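Local structure of nucleoporin nup120 (Schizosaccharomyces pombe, 4GQ2) at residues Tyr215-Lys220 and Asp256-Val261; Thr289-His292 and Ser296-Ala299; Leu300-Asn305 and Ser309-Lys314; Ser336-Asp339 and Pro344-Leu347; Ile366-Asn371 and Val375-Asn380. The protein serves as a structural constituent of the nuclear pore complex, whose nucleoporins can also dock or interact with transiently associated nuclear transport factors. One frame throughout, in Å; residues are numbered along the deposited sequence.

Contact 1 of 5, residues Tyr215-Lys220 and Asp256-Val261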
# COMPACT_ATOMS: atom_id res chain seq x y z
N TYR A 215 -21.68 52.51 -27.11
CA TYR A 215 -21.83 53.85 -27.70
C TYR A 215 -20.55 54.68 -27.63
O TYR A 215 -20.07 55.18 -28.64
CB TYR A 215 -22.99 54.59 -27.01
CG TYR A 215 -24.32 54.52 -27.73
CD1 TYR A 215 -24.77 53.33 -28.33
CD2 TYR A 215 -25.16 55.64 -27.80
CE1 TYR A 215 -25.99 53.27 -28.98
CE2 TYR A 215 -26.38 55.59 -28.45
CZ TYR A 215 -26.80 54.41 -29.03
OH TYR A 215 -28.01 54.36 -29.68
N LEU A 216 -20.01 54.80 -26.42
CA LEU A 216 -18.76 55.51 -26.17
C LEU A 216 -17.81 54.63 -25.37
O LEU A 216 -18.24 53.73 -24.65
CB LEU A 216 -19.02 56.80 -25.38
CG LEU A 216 -19.87 57.93 -25.98
CD1 LEU A 216 -20.20 58.94 -24.90
CD2 LEU A 216 -19.16 58.60 -27.15
N PHE A 217 -16.51 54.89 -25.50
CA PHE A 217 -15.52 54.28 -24.62
C PHE A 217 -14.63 55.29 -23.92
O PHE A 217 -14.20 56.28 -24.52
CB PHE A 217 -14.70 53.17 -25.30
CG PHE A 217 -13.95 53.60 -26.54
CD1 PHE A 217 -12.67 54.12 -26.45
CD2 PHE A 217 -14.51 53.41 -27.81
CE1 PHE A 217 -11.96 54.49 -27.58
CE2 PHE A 217 -13.81 53.77 -28.95
CZ PHE A 217 -12.53 54.31 -28.84
N SER A 218 -14.36 55.04 -22.64
CA SER A 218 -13.47 55.88 -21.86
C SER A 218 -11.99 55.50 -22.05
O SER A 218 -11.67 54.42 -22.57
CB SER A 218 -13.86 55.85 -20.38
OG SER A 218 -13.96 54.52 -19.91
N LEU A 219 -11.11 56.41 -21.63
CA LEU A 219 -9.67 56.29 -21.85
C LEU A 219 -8.90 57.17 -20.85
O LEU A 219 -9.49 58.06 -20.23
CB LEU A 219 -9.34 56.70 -23.30
CG LEU A 219 -8.02 56.31 -23.97
CD1 LEU A 219 -7.93 54.81 -24.20
CD2 LEU A 219 -7.87 57.07 -25.28
N LYS A 220 -7.60 56.90 -20.71
CA LYS A 220 -6.69 57.65 -19.82
C LYS A 220 -7.20 57.74 -18.38
O LYS A 220 -6.85 56.92 -17.53
CB LYS A 220 -6.39 59.05 -20.38
CG LYS A 220 -4.99 59.58 -20.10
CD LYS A 220 -4.87 60.25 -18.73
CE LYS A 220 -3.42 60.56 -18.37
NZ LYS A 220 -2.89 61.75 -19.09
N ASP A 256 -10.16 43.62 -30.15
CA ASP A 256 -9.47 44.91 -30.16
C ASP A 256 -9.36 45.55 -28.77
O ASP A 256 -9.55 46.76 -28.60
CB ASP A 256 -10.06 45.87 -31.22
CG ASP A 256 -11.46 46.39 -30.87
OD1 ASP A 256 -12.12 45.86 -29.94
OD2 ASP A 256 -11.91 47.34 -31.54
N TYR A 257 -9.04 44.72 -27.78
CA TYR A 257 -8.64 45.17 -26.43
C TYR A 257 -9.56 46.21 -25.77
O TYR A 257 -9.10 47.20 -25.20
CB TYR A 257 -7.16 45.60 -26.40
CG TYR A 257 -6.54 45.79 -27.77
CD1 TYR A 257 -5.98 44.71 -28.46
CD2 TYR A 257 -6.53 47.04 -28.39
CE1 TYR A 257 -5.42 44.87 -29.72
CE2 TYR A 257 -5.98 47.21 -29.65
CZ TYR A 257 -5.43 46.12 -30.31
OH TYR A 257 -4.88 46.29 -31.56
N LYS A 258 -10.87 45.96 -25.85
CA LYS A 258 -11.86 46.75 -25.13
C LYS A 258 -12.47 45.98 -23.95
O LYS A 258 -12.98 44.87 -24.12
CB LYS A 258 -12.98 47.21 -26.07
CG LYS A 258 -12.82 48.62 -26.63
CD LYS A 258 -12.16 48.62 -28.00
CE LYS A 258 -12.29 49.98 -28.67
NZ LYS A 258 -11.48 50.06 -29.91
N LEU A 259 -12.41 46.57 -22.77
CA LEU A 259 -13.03 46.00 -21.58
C LEU A 259 -14.46 46.51 -21.44
O LEU A 259 -14.69 47.67 -21.12
CB LEU A 259 -12.20 46.32 -20.32
CG LEU A 259 -12.54 45.63 -18.99
CD1 LEU A 259 -12.51 44.11 -19.09
CD2 LEU A 259 -11.59 46.11 -17.89
N LYS A 260 -15.42 45.62 -21.70
CA LYS A 260 -16.84 45.98 -21.78
C LYS A 260 -17.65 45.37 -20.64
O LYS A 260 -17.45 44.22 -20.25
CB LYS A 260 -17.44 45.52 -23.11
CG LYS A 260 -16.55 45.76 -24.32
CD LYS A 260 -17.29 45.50 -25.62
CE LYS A 260 -16.39 45.83 -26.81
NZ LYS A 260 -17.10 45.75 -28.11
N VAL A 261 -18.59 46.16 -20.13
CA VAL A 261 -19.57 45.68 -19.15
C VAL A 261 -20.95 45.62 -19.80
O VAL A 261 -21.50 46.65 -20.21
CB VAL A 261 -19.63 46.60 -17.92
CG1 VAL A 261 -20.48 45.96 -16.82
CG2 VAL A 261 -18.24 46.90 -17.40
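The aliphatic end of Lys-258 lies over one face of the Phe-217 ring. Its CE sits 4.2 Å from the centroid of that ring, only 14° off the ring normal, so a polarised methylene makes a CH-pi contact with the aromatic cloud. Lysine suits this place because its greasy arm can cover a ring while its charge remains available to other partners. The chain is bent at chi2 (95°), which carries CE across to the phenyl face.

The charged interactions use the same tip. Lys-258 NZ stands 4.8 Å from the Phe-217 centroid in a cation-pi arrangement. That ammonium also forms a salt bridge within its own segment, NZ of Lys-258 to OD2 of Asp-256 at 3.2 Å, meeting the oxygen from above the carboxylate plane. Glu-274 supplies a second acidic partner. A methionine in place of Lys-258 would probably leave both carboxylates without their shared counter-charge and reduce the hold on the phenyl ring.

Phe-217 belongs to the loop between strands 204-210 and 238-244. That loop runs beside the outermost strand 268-274, where Ser-218 bonds to Thr-272, and Phe-217 reaches past it to strand 258-263 of the same four-stranded propeller blade.

Contact 2 of 5, residues Thr289-His292 and Ser296-Ala299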
# COMPACT_ATOMS: atom_id res chain seq x y z
N THR A 289 -10.64 37.14 -15.02
CA THR A 289 -11.25 36.40 -13.91
C THR A 289 -11.74 37.35 -12.82
O THR A 289 -11.24 38.47 -12.69
CB THR A 289 -10.29 35.34 -13.31
OG1 THR A 289 -11.06 34.35 -12.61
CG2 THR A 289 -9.28 35.98 -12.36
N SER A 290 -12.73 36.91 -12.05
CA SER A 290 -13.24 37.71 -10.94
C SER A 290 -13.05 36.99 -9.62
O SER A 290 -12.92 35.76 -9.59
CB SER A 290 -14.72 38.05 -11.15
OG SER A 290 -15.56 36.97 -10.80
N ASP A 291 -13.02 37.74 -8.52
CA ASP A 291 -12.85 37.14 -7.20
C ASP A 291 -14.14 36.48 -6.74
O ASP A 291 -15.24 36.95 -7.05
CB ASP A 291 -12.32 38.16 -6.18
CG ASP A 291 -13.29 39.28 -5.91
OD1 ASP A 291 -13.70 39.96 -6.87
OD2 ASP A 291 -13.64 39.49 -4.72
N HIS A 292 -13.98 35.38 -6.00
CA HIS A 292 -15.10 34.49 -5.67
C HIS A 292 -15.92 34.96 -4.50
O HIS A 292 -17.07 34.55 -4.34
CB HIS A 292 -14.58 33.08 -5.40
CG HIS A 292 -13.83 32.48 -6.57
ND1 HIS A 292 -14.40 31.59 -7.41
CD2 HIS A 292 -12.53 32.67 -7.03
CE1 HIS A 292 -13.51 31.23 -8.35
NE2 HIS A 292 -12.36 31.89 -8.12
N SER A 296 -16.87 41.68 -7.62
CA SER A 296 -16.72 43.13 -7.60
C SER A 296 -15.34 43.54 -8.11
O SER A 296 -15.14 44.67 -8.55
CB SER A 296 -16.96 43.66 -6.18
OG SER A 296 -17.01 45.07 -6.14
N PHE A 297 -14.39 42.61 -8.04
CA PHE A 297 -13.05 42.84 -8.56
C PHE A 297 -12.77 41.96 -9.76
O PHE A 297 -13.32 40.86 -9.89
CB PHE A 297 -11.99 42.60 -7.48
CG PHE A 297 -12.12 43.50 -6.29
CD1 PHE A 297 -11.48 44.73 -6.26
CD2 PHE A 297 -12.89 43.12 -5.20
CE1 PHE A 297 -11.59 45.56 -5.16
CE2 PHE A 297 -13.01 43.95 -4.09
CZ PHE A 297 -12.36 45.17 -4.07
N ILE A 298 -11.91 42.45 -10.64
CA ILE A 298 -11.61 41.80 -11.91
C ILE A 298 -10.11 41.83 -12.14
O ILE A 298 -9.50 42.90 -12.08
CB ILE A 298 -12.32 42.51 -13.08
CG1 ILE A 298 -13.82 42.23 -13.05
CG2 ILE A 298 -11.75 42.06 -14.43
CD1 ILE A 298 -14.66 43.33 -13.64
N ALA A 299 -9.53 40.67 -12.39
CA ALA A 299 -8.14 40.58 -12.81
C ALA A 299 -8.08 40.45 -14.32
O ALA A 299 -8.90 39.76 -14.93
CB ALA A 299 -7.45 39.41 -12.13
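Thr-289 and Ala-299 pair in the beta hairpin formed by strands 288-290 and 297-302, part of a four-stranded blade of the beta-propeller. They are an antiparallel hydrogen-bonded pair: Thr-289 N gives to Ala-299 O at 3.1 Å, and Ala-299 N returns to Thr-289 O at 2.8 Å, nearly along the C=O axis. Their side chains meet on one face of the sheet, with Thr-289 CG2 3.9 Å from Ala-299 CB. The small alanine and the branched threonine both fit closely against Phe-350 of strand 346-354. The next pair, Ser-290 with Ile-298, is non-hydrogen-bonded and turns to the other face, where Ser-290 meets Ile-242 and Leu-244 of strand 238-244.

Past Ser-290 the backbone link weakens, Asp-291 N reaching Phe-297 O at 3.4 Å. The side chain of Asp-291 takes over. With CG between its backbone N and carbonyl carbon (chi1 65°), the carboxylate is turned toward the opposite strand, and OD1 accepts Phe-297 N at 3.0 Å on the syn side. The same OD1 lies at the edge of the Phe-297 ring, 3.2 Å from CB of Phe-297, while that ring meets Phe-362 edge-to-face.

OD2 of Asp-291 is taken by Ser-354 OG and, weakly, by Thr-294 OG1. A buried carboxylate is costly, yet here both oxygens meet donors, an arrangement that probably favours the ionised form and offsets the closeness of OD1 to the Phe-297 carbonyl oxygen.

Contact 3 of 5, residues Leu300-Asn305 and Ser309-Lys314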
# COMPACT_ATOMS: atom_id res chain seq x y z
N LEU A 300 -7.10 41.12 -14.92
CA LEU A 300 -6.97 41.18 -16.37
C LEU A 300 -5.51 41.02 -16.76
O LEU A 300 -4.62 41.60 -16.12
CB LEU A 300 -7.56 42.50 -16.90
CG LEU A 300 -7.14 43.08 -18.26
CD1 LEU A 300 -7.53 42.17 -19.43
CD2 LEU A 300 -7.74 44.46 -18.45
N TYR A 301 -5.28 40.24 -17.81
CA TYR A 301 -3.94 39.88 -18.26
C TYR A 301 -3.51 40.61 -19.52
O TYR A 301 -4.29 40.72 -20.47
CB TYR A 301 -3.86 38.37 -18.51
CG TYR A 301 -2.51 37.88 -18.98
CD1 TYR A 301 -1.37 38.05 -18.19
CD2 TYR A 301 -2.36 37.22 -20.20
CE1 TYR A 301 -0.13 37.59 -18.61
CE2 TYR A 301 -1.12 36.75 -20.63
CZ TYR A 301 -0.01 36.94 -19.82
OH TYR A 301 1.22 36.49 -20.22
N TYR A 302 -2.26 41.07 -19.52
CA TYR A 302 -1.64 41.74 -20.67
C TYR A 302 -0.41 40.95 -21.10
O TYR A 302 0.57 40.89 -20.35
CB TYR A 302 -1.18 43.15 -20.30
CG TYR A 302 -2.27 44.18 -20.09
CD1 TYR A 302 -2.92 44.30 -18.86
CD2 TYR A 302 -2.62 45.07 -21.11
CE1 TYR A 302 -3.90 45.25 -18.66
CE2 TYR A 302 -3.59 46.04 -20.91
CZ TYR A 302 -4.23 46.12 -19.68
OH TYR A 302 -5.21 47.07 -19.47
N PRO A 303 -0.46 40.35 -22.30
CA PRO A 303 0.73 39.70 -22.86
C PRO A 303 1.87 40.69 -23.11
O PRO A 303 1.63 41.87 -23.39
CB PRO A 303 0.23 39.13 -24.18
CG PRO A 303 -1.24 38.94 -23.98
CD PRO A 303 -1.67 40.07 -23.09
N ASP A 304 3.11 40.21 -22.98
CA ASP A 304 4.32 41.00 -23.19
C ASP A 304 5.27 40.25 -24.08
O ASP A 304 4.90 39.25 -24.71
CB ASP A 304 5.06 41.21 -21.86
CG ASP A 304 4.51 42.34 -21.04
OD1 ASP A 304 3.48 42.93 -21.41
OD2 ASP A 304 5.13 42.63 -19.99
N ASN A 305 6.51 40.72 -24.11
CA ASN A 305 7.63 39.96 -24.64
C ASN A 305 8.13 38.98 -23.59
O ASN A 305 8.68 37.93 -23.93
CB ASN A 305 8.75 40.90 -25.07
CG ASN A 305 8.34 41.83 -26.19
OD1 ASN A 305 8.20 43.04 -25.99
ND2 ASN A 305 8.12 41.28 -27.38
N SER A 309 1.85 41.04 -17.68
CA SER A 309 1.54 41.71 -16.43
C SER A 309 0.04 41.60 -16.17
O SER A 309 -0.71 41.15 -17.04
CB SER A 309 1.97 43.18 -16.47
OG SER A 309 1.38 43.86 -17.57
N PHE A 310 -0.39 42.02 -14.99
CA PHE A 310 -1.79 41.87 -14.60
C PHE A 310 -2.38 43.17 -14.05
O PHE A 310 -1.68 43.95 -13.40
CB PHE A 310 -1.94 40.77 -13.55
CG PHE A 310 -1.67 39.38 -14.07
CD1 PHE A 310 -0.39 38.85 -14.06
CD2 PHE A 310 -2.71 38.60 -14.56
CE1 PHE A 310 -0.14 37.57 -14.54
CE2 PHE A 310 -2.48 37.32 -15.03
CZ PHE A 310 -1.19 36.80 -15.02
N SER A 311 -3.66 43.39 -14.31
CA SER A 311 -4.39 44.54 -13.78
C SER A 311 -5.55 44.10 -12.90
O SER A 311 -6.12 43.04 -13.10
CB SER A 311 -4.91 45.42 -14.91
OG SER A 311 -3.86 46.15 -15.52
N ILE A 312 -5.88 44.93 -11.91
CA ILE A 312 -7.10 44.75 -11.12
C ILE A 312 -8.01 45.97 -11.29
O ILE A 312 -7.54 47.11 -11.30
CB ILE A 312 -6.80 44.46 -9.63
CG1 ILE A 312 -6.18 43.07 -9.47
CG2 ILE A 312 -8.06 44.59 -8.78
CD1 ILE A 312 -5.75 42.71 -8.06
N TYR A 313 -9.31 45.72 -11.43
CA TYR A 313 -10.30 46.78 -11.58
C TYR A 313 -11.42 46.59 -10.56
O TYR A 313 -11.82 45.47 -10.26
CB TYR A 313 -10.91 46.75 -12.98
CG TYR A 313 -9.97 47.13 -14.10
CD1 TYR A 313 -9.07 46.20 -14.61
CD2 TYR A 313 -9.99 48.41 -14.66
CE1 TYR A 313 -8.21 46.53 -15.64
CE2 TYR A 313 -9.13 48.75 -15.70
CZ TYR A 313 -8.24 47.80 -16.18
OH TYR A 313 -7.38 48.12 -17.21
N LYS A 314 -11.93 47.71 -10.05
CA LYS A 314 -13.10 47.71 -9.18
C LYS A 314 -14.34 48.00 -10.01
O LYS A 314 -14.34 48.91 -10.85
CB LYS A 314 -12.94 48.76 -8.07
CG LYS A 314 -14.12 48.88 -7.11
CD LYS A 314 -14.05 47.88 -5.97
CE LYS A 314 -15.35 47.80 -5.18
NZ LYS A 314 -15.59 48.98 -4.30
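The Phe-310 ring carries Tyr-301 over one face: CD1 of Tyr-301 lies 3.4 Å from CZ of Phe-310, off toward the ring's rim. The planes are 40° apart, neither stack nor edge-to-face. Pro-303 N lies over one face of the Tyr-301 ring. Both aromatic residues sit at a non-hydrogen-bonded position of the antiparallel hairpin 297-302/309-317, inside one propeller blade. Large flat side chains suit this face because it packs on the following sheet: Phe-310 meets Phe-350 edge-to-face, and Tyr-301 touches Trp-368 while its OH bonds to His-307 O. With CG of Tyr-301 anti to its N (chi1 180°), the ring is carried across Phe-310 at a slant.

The other face holds Leu-300, Tyr-302, Ser-309, Ser-311 and Tyr-313. Ser-311 CB is at the edge of the Tyr-302 ring, and its OG, bonded to Lys-330 O, approaches CE1 of Tyr-302 at 3.3 Å. CD2 of Leu-300 meets CE1 of Tyr-313 at 3.5 Å.

Flanking hydrogen-bonded pairs put Ser-311 N 2.7 Å from Leu-300 O and Tyr-302 N 2.9 Å from Ser-309 O. The Tyr-302 and Tyr-313 side chains cross at about a right angle, their OH atoms 3.3 Å apart in a weak hydrogen bond.

Contact 4 of 5, residues Ser336-Asp339 and Pro344-Leu347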
# COMPACT_ATOMS: atom_id res chain seq x y z
N SER A 336 7.18 36.74 -11.56
CA SER A 336 8.59 36.38 -11.43
C SER A 336 9.01 35.60 -12.67
O SER A 336 8.17 35.23 -13.50
CB SER A 336 8.79 35.53 -10.19
OG SER A 336 7.77 35.78 -9.24
N LEU A 337 10.30 35.34 -12.80
CA LEU A 337 10.82 34.55 -13.91
C LEU A 337 10.48 33.06 -13.74
O LEU A 337 10.80 32.47 -12.70
CB LEU A 337 12.34 34.76 -14.06
CG LEU A 337 13.29 34.41 -12.90
CD1 LEU A 337 14.65 33.97 -13.42
CD2 LEU A 337 13.44 35.56 -11.90
N PRO A 338 9.78 32.47 -14.72
CA PRO A 338 9.86 31.02 -14.83
C PRO A 338 11.26 30.60 -15.26
O PRO A 338 11.98 31.39 -15.87
CB PRO A 338 8.83 30.70 -15.92
CG PRO A 338 7.79 31.75 -15.74
CD PRO A 338 8.59 32.99 -15.43
N ASP A 339 11.63 29.37 -14.92
CA ASP A 339 13.02 28.89 -14.96
C ASP A 339 13.85 29.17 -16.22
O ASP A 339 14.57 30.16 -16.28
CB ASP A 339 13.04 27.40 -14.62
CG ASP A 339 11.87 26.66 -15.23
OD1 ASP A 339 11.89 26.41 -16.45
OD2 ASP A 339 10.91 26.36 -14.48
N PRO A 344 9.78 28.44 -24.35
CA PRO A 344 8.68 29.37 -24.07
C PRO A 344 7.75 28.91 -22.94
O PRO A 344 7.63 27.72 -22.67
CB PRO A 344 7.92 29.41 -25.39
CG PRO A 344 8.17 28.07 -26.01
CD PRO A 344 9.49 27.57 -25.50
N TRP A 345 7.11 29.88 -22.28
CA TRP A 345 6.10 29.63 -21.26
C TRP A 345 4.84 30.38 -21.59
O TRP A 345 4.88 31.57 -21.93
CB TRP A 345 6.59 30.08 -19.89
CG TRP A 345 7.55 29.14 -19.19
CD1 TRP A 345 8.94 29.24 -19.15
CD2 TRP A 345 7.23 27.96 -18.38
NE1 TRP A 345 9.48 28.23 -18.40
CE2 TRP A 345 8.51 27.42 -17.91
CE3 TRP A 345 6.05 27.31 -18.02
CZ2 TRP A 345 8.59 26.28 -17.12
CZ3 TRP A 345 6.14 26.16 -17.22
CH2 TRP A 345 7.38 25.66 -16.78
N MET A 346 3.70 29.70 -21.48
CA MET A 346 2.40 30.31 -21.76
C MET A 346 1.50 30.31 -20.53
O MET A 346 1.52 29.38 -19.72
CB MET A 346 1.67 29.58 -22.89
CG MET A 346 2.26 29.80 -24.27
SD MET A 346 1.16 29.21 -25.57
CE MET A 346 2.29 29.12 -26.96
N LEU A 347 0.71 31.37 -20.40
CA LEU A 347 -0.32 31.43 -19.38
C LEU A 347 -1.35 30.36 -19.68
O LEU A 347 -1.87 30.28 -20.80
CB LEU A 347 -0.98 32.81 -19.35
CG LEU A 347 -2.05 33.01 -18.28
CD1 LEU A 347 -1.43 32.81 -16.91
CD2 LEU A 347 -2.68 34.39 -18.38
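Asp-339 OD1 lies at the edge of the Trp-345 indole, near its plane, and also takes a hydrogen bond from a residue bordering the contact. Across the contact it is 3.4 Å from CZ2 of Trp-345 and 3.6 Å from NE1 of the same ring, without hydrogen bonding to it. OD2 of Asp-339, 3.5 Å from CZ2 of Trp-345, is instead raised out of the indole plane, on the side that Pro-338 covers. The carboxylate and ring planes are 69° apart, so the acid stands steeply against the ring rim, where the hydrogens carry partial positive charge.

Pro-338 covers one face of the indole. Its CB is 3.6 Å from the centroid of the five-membered ring of Trp-345 and 13° off the normal, a CH-pi contact. Proline suits the place because its compact, rigid ring can lie close over an electron-rich indole.

The loop 336-339 thus folds back on the residue that leads into strand 346-354 of the propeller. Trp-345 also touches His-307, Trp-368 and Val-375, and the carbonyl O of Pro-344 bonds to Ser-370 OG. An alanine here instead of Trp-345 would probably strip Pro-338 of its aromatic platform and leave the Asp-339 carboxylate without the ring edge.

With no hydrogen bond between the segments, the contact rests on the CH-pi packing of Pro-338, probably helped by weak attraction between the carboxylate and the indole edge.

Contact 5 of 5, residues Ile366-Asn371 and Val375-Asn380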
# COMPACT_ATOMS: atom_id res chain seq x y z
N ILE A 366 -1.56 31.91 -10.34
CA ILE A 366 -1.30 31.84 -11.77
C ILE A 366 -0.68 30.49 -12.13
O ILE A 366 0.24 30.03 -11.45
CB ILE A 366 -0.31 32.94 -12.21
CG1 ILE A 366 -0.63 34.28 -11.53
CG2 ILE A 366 -0.29 33.07 -13.72
CD1 ILE A 366 0.46 35.33 -11.67
N ALA A 367 -1.18 29.88 -13.20
CA ALA A 367 -0.63 28.62 -13.74
C ALA A 367 0.06 28.84 -15.08
O ALA A 367 -0.53 29.40 -16.01
CB ALA A 367 -1.73 27.57 -13.87
N TRP A 368 1.30 28.36 -15.17
CA TRP A 368 2.10 28.49 -16.38
C TRP A 368 2.34 27.16 -17.02
O TRP A 368 2.51 26.15 -16.33
CB TRP A 368 3.43 29.17 -16.06
CG TRP A 368 3.23 30.58 -15.57
CD1 TRP A 368 3.20 31.01 -14.25
CD2 TRP A 368 2.98 31.78 -16.37
NE1 TRP A 368 2.96 32.36 -14.18
CE2 TRP A 368 2.82 32.88 -15.42
CE3 TRP A 368 2.88 32.04 -17.74
CZ2 TRP A 368 2.58 34.19 -15.84
CZ3 TRP A 368 2.63 33.36 -18.15
CH2 TRP A 368 2.48 34.40 -17.22
N LYS A 369 2.37 27.17 -18.34
CA LYS A 369 2.41 25.95 -19.14
C LYS A 369 3.57 26.00 -20.12
O LYS A 369 3.88 27.05 -20.69
CB LYS A 369 1.08 25.82 -19.90
CG LYS A 369 0.96 24.65 -20.87
CD LYS A 369 -0.41 24.68 -21.54
CE LYS A 369 -0.75 23.34 -22.17
NZ LYS A 369 -2.23 23.08 -22.16
N SER A 370 4.23 24.85 -20.30
CA SER A 370 5.23 24.68 -21.33
C SER A 370 5.24 23.23 -21.76
O SER A 370 5.94 22.40 -21.17
CB SER A 370 6.62 25.10 -20.83
OG SER A 370 7.55 25.12 -21.90
N ASN A 371 4.46 22.93 -22.80
CA ASN A 371 4.18 21.55 -23.19
C ASN A 371 3.69 20.85 -21.92
O ASN A 371 2.72 21.30 -21.31
CB ASN A 371 5.44 20.88 -23.77
CG ASN A 371 5.87 21.50 -25.09
OD1 ASN A 371 5.05 21.72 -25.98
ND2 ASN A 371 7.17 21.76 -25.22
N VAL A 375 4.28 25.45 -14.00
CA VAL A 375 4.64 26.23 -12.81
C VAL A 375 3.42 26.95 -12.25
O VAL A 375 2.65 27.56 -12.99
CB VAL A 375 5.78 27.24 -13.06
CG1 VAL A 375 6.08 28.04 -11.79
CG2 VAL A 375 7.05 26.54 -13.53
N ILE A 376 3.26 26.88 -10.94
CA ILE A 376 2.21 27.63 -10.26
C ILE A 376 2.84 28.74 -9.41
O ILE A 376 3.82 28.50 -8.69
CB ILE A 376 1.29 26.72 -9.41
CG1 ILE A 376 0.25 26.01 -10.29
CG2 ILE A 376 0.51 27.52 -8.38
CD1 ILE A 376 0.79 24.83 -11.07
N GLN A 377 2.29 29.94 -9.53
CA GLN A 377 2.74 31.09 -8.74
C GLN A 377 1.60 31.69 -7.93
O GLN A 377 0.47 31.80 -8.43
CB GLN A 377 3.30 32.18 -9.64
CG GLN A 377 4.50 31.80 -10.50
CD GLN A 377 4.91 32.93 -11.43
OE1 GLN A 377 4.12 33.83 -11.73
NE2 GLN A 377 6.16 32.89 -11.89
N LYS A 378 1.90 32.08 -6.70
CA LYS A 378 1.00 32.91 -5.89
C LYS A 378 1.59 34.30 -5.68
O LYS A 378 2.81 34.44 -5.53
CB LYS A 378 0.74 32.27 -4.53
CG LYS A 378 -0.35 31.22 -4.51
CD LYS A 378 -0.58 30.71 -3.09
CE LYS A 378 -1.72 29.71 -3.04
NZ LYS A 378 -1.88 29.08 -1.70
N CYS A 379 0.72 35.31 -5.68
CA CYS A 379 1.12 36.67 -5.33
C CYS A 379 0.20 37.24 -4.27
O CYS A 379 -1.01 37.35 -4.47
CB CYS A 379 1.11 37.59 -6.55
SG CYS A 379 1.13 39.36 -6.14
N ASN A 380 0.80 37.59 -3.13
CA ASN A 380 0.12 38.38 -2.12
C ASN A 380 0.32 39.86 -2.41
O ASN A 380 1.41 40.41 -2.21
CB ASN A 380 0.61 38.03 -0.72
CG ASN A 380 -0.38 37.19 0.06
OD1 ASN A 380 -0.08 36.07 0.46
ND2 ASN A 380 -1.58 37.74 0.29
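Gln-377 reaches across to Ile-366 and Trp-368 along its whole length. Its CB stands 4.2 Å from the carbonyl O of Ile-366. CG, placed anti to its own carbonyl carbon (chi1 -61°), comes beside the pyrrole edge of Trp-368, 4.0 Å from NE1. Beyond CG the chain is extended, which brings CD to 3.4 Å from that same NE1 of Trp-368. OE1 then accepts a weak hydrogen bond from Trp-368 NE1 at 3.1 Å, bent to 143° at the hydrogen. The amide and indole planes are 69° apart. NE2 makes a weak hydrogen bond to Ser-336 O, so glutamine suits a buried site that needs an acceptor on one branch and a donor on the other.

Underneath runs the antiparallel hairpin of strands 361-370 and 373-382, neighbours in a mixed sheet of the propeller. Ile-366 and Gln-377 form a hydrogen-bonded pair, with Gln-377 N to Ile-366 O at 2.8 Å. Trp-368 and Val-375 form another, and Trp-368 N meets Val-375 O at 2.7 Å.

Between them Ala-367 and Ile-376 are a non-hydrogen-bonded pair on the opposite face; the small alanine leaves room for the branched isoleucine, whose CG1 is 4.4 Å from CB of Ala-367. Back on the Gln-377 face, CG2 of Ile-366 lies over one face of the Trp-368 indole, and Leu-347 touches both residues.

In the fold
The five contacts follow one another along the chain within the beta-propeller domain, each closing before the next opens. Contact 1 joins the preceding loop to strand 258-263 of the blade 238-274. Contacts 2 and 3, with centres 13 Å apart, share strand 297-302 of the next blade. Contacts 4 and 5, only 8 Å apart between centres, reach neighbouring strands 346-354 and 361-370 of the mixed sheet that also takes in N-terminal strand 3-11. Contact 3 lies between: Leu-259 of contact 1 packs on its Leu-300 and Tyr-313, while its Tyr-301 and Phe-310 meet Leu-347 and Ile-366 respectively. Hydrogen bonds thus build each sheet, and side chains join successive sheets around the propeller.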